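Local coordinates for protein nigritoxine (Vibrio nigripulchritudo, PDB 5M41) that acts as a bacterial toxin against crustaceans and insects, at residues A605-I610 with T723-Q728. Residues are numbered along the deposited sequence; the frame is centred on the assembly and turned at random.
Sequences AFLTYI and TQLMGQ
F606 and L607, neighbours on one helix, receive the two methyl groups of L725 from a second helix that runs almost exactly parallel to the first, the segment axes only 3° apart. At their closest approach these axes are 10.7 Å from each other. F606 comes first: its side chain meets that of L725 at about a right angle, and CD2 of the ring stands 4.1 Å from CD2 of L725, an oblique approach. L607 follows. Its CB packs against CD1 of L725 at 3.7 Å, the two leucines lying alongside and pointing opposite ways. With CG of L607 anti to the backbone N (chi1 175°), the branch is turned toward helix 719-731, where its CD1 touches CG of Q728 at 3.8 Å. A bend at chi2 (57°) shapes the Q728 chain, and its NE2 makes a weak hydrogen bond to E611 OE1, just past the first segment. One turn on from F606, I610 lays CG1 over one face of the phenyl ring, near the rim. No hydrogen bond joins the two segments themselves; the contact rests on carbon atoms, those of the ring, the two leucines and the aliphatic part of the partly exposed Q728. Helix 603-614 follows directly on strand 594-601 and helix 719-731 closely follows the outermost strand 713-715 of the same antiparallel sheet; M698 of helix 688-704 and V674 of helix 667-676 also pack on F606.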
# COMPACT_ATOMS: atom_id res chain seq x y z
N ALA A 605 -11.04 0.74 -31.50
CA ALA A 605 -10.08 0.28 -30.50
C ALA A 605 -10.21 1.21 -29.30
O ALA A 605 -10.32 0.74 -28.17
CB ALA A 605 -8.65 0.28 -31.04
N PHE A 606 -10.23 2.52 -29.59
CA PHE A 606 -10.36 3.55 -28.57
C PHE A 606 -11.70 3.40 -27.86
O PHE A 606 -11.75 3.35 -26.63
CB PHE A 606 -10.21 4.96 -29.19
CG PHE A 606 -10.27 6.09 -28.17
CD1 PHE A 606 -9.17 6.38 -27.34
CD2 PHE A 606 -11.42 6.88 -28.03
CE1 PHE A 606 -9.21 7.42 -26.41
CE2 PHE A 606 -11.46 7.92 -27.11
CZ PHE A 606 -10.36 8.20 -26.30
N LEU A 607 -12.77 3.28 -28.64
CA LEU A 607 -14.13 3.12 -28.09
C LEU A 607 -14.19 1.93 -27.12
O LEU A 607 -14.69 2.07 -25.99
CB LEU A 607 -15.20 2.97 -29.20
CG LEU A 607 -16.64 2.67 -28.76
CD1 LEU A 607 -17.17 3.74 -27.80
CD2 LEU A 607 -17.59 2.48 -29.95
N THR A 608 -13.68 0.79 -27.56
CA THR A 608 -13.74 -0.44 -26.76
C THR A 608 -12.94 -0.26 -25.50
O THR A 608 -13.43 -0.57 -24.40
CB THR A 608 -13.23 -1.68 -27.54
OG1 THR A 608 -14.09 -1.90 -28.67
CG2 THR A 608 -13.28 -2.93 -26.66
N TYR A 609 -11.72 0.25 -25.63
CA TYR A 609 -10.89 0.41 -24.44
C TYR A 609 -11.55 1.34 -23.42
O TYR A 609 -11.64 0.99 -22.25
CB TYR A 609 -9.45 0.84 -24.78
CG TYR A 609 -8.61 1.08 -23.54
CD1 TYR A 609 -8.03 0.01 -22.85
CD2 TYR A 609 -8.42 2.36 -23.04
CE1 TYR A 609 -7.27 0.22 -21.71
CE2 TYR A 609 -7.67 2.59 -21.89
CZ TYR A 609 -7.09 1.52 -21.23
OH TYR A 609 -6.34 1.74 -20.09
N ILE A 610 -12.03 2.49 -23.87
CA ILE A 610 -12.60 3.47 -22.97
C ILE A 610 -13.89 2.95 -22.30
O ILE A 610 -14.05 3.11 -21.08
CB ILE A 610 -12.79 4.84 -23.68
CG1 ILE A 610 -11.43 5.45 -24.02
CG2 ILE A 610 -13.61 5.82 -22.82
CD1 ILE A 610 -10.55 5.80 -22.81
N THR A 723 -18.58 12.61 -33.61
CA THR A 723 -19.73 12.94 -32.74
C THR A 723 -20.36 11.66 -32.17
O THR A 723 -20.82 11.65 -31.01
CB THR A 723 -20.83 13.75 -33.47
OG1 THR A 723 -21.29 13.01 -34.60
CG2 THR A 723 -20.33 15.13 -33.92
N GLN A 724 -20.40 10.60 -32.98
CA GLN A 724 -20.93 9.30 -32.51
C GLN A 724 -20.05 8.77 -31.38
O GLN A 724 -20.53 8.40 -30.30
CB GLN A 724 -21.01 8.28 -33.66
CG GLN A 724 -21.72 6.98 -33.26
CD GLN A 724 -21.48 5.82 -34.23
OE1 GLN A 724 -20.86 5.99 -35.29
NE2 GLN A 724 -21.95 4.63 -33.86
N LEU A 725 -18.74 8.75 -31.63
CA LEU A 725 -17.76 8.27 -30.65
C LEU A 725 -17.85 9.00 -29.32
O LEU A 725 -17.96 8.37 -28.26
CB LEU A 725 -16.34 8.43 -31.20
CG LEU A 725 -15.18 8.13 -30.23
CD1 LEU A 725 -15.15 6.66 -29.85
CD2 LEU A 725 -13.87 8.50 -30.91
N MET A 726 -17.79 10.33 -29.37
CA MET A 726 -17.82 11.15 -28.16
C MET A 726 -19.16 11.07 -27.45
O MET A 726 -19.21 11.03 -26.23
CB MET A 726 -17.44 12.61 -28.45
CG MET A 726 -16.03 12.80 -28.97
SD MET A 726 -14.77 12.18 -27.83
CE MET A 726 -14.25 13.68 -27.03
N GLY A 727 -20.25 11.06 -28.21
CA GLY A 727 -21.58 10.90 -27.66
C GLY A 727 -21.64 9.68 -26.77
O GLY A 727 -22.16 9.74 -25.64
N GLN A 728 -21.07 8.57 -27.26
CA GLN A 728 -21.07 7.32 -26.54
C GLN A 728 -20.12 7.38 -25.34
O GLN A 728 -20.50 7.05 -24.20
CB GLN A 728 -20.73 6.12 -27.45
CG GLN A 728 -20.66 4.78 -26.70
CD GLN A 728 -21.95 4.43 -25.95
OE1 GLN A 728 -23.03 4.82 -26.38
NE2 GLN A 728 -21.84 3.73 -24.84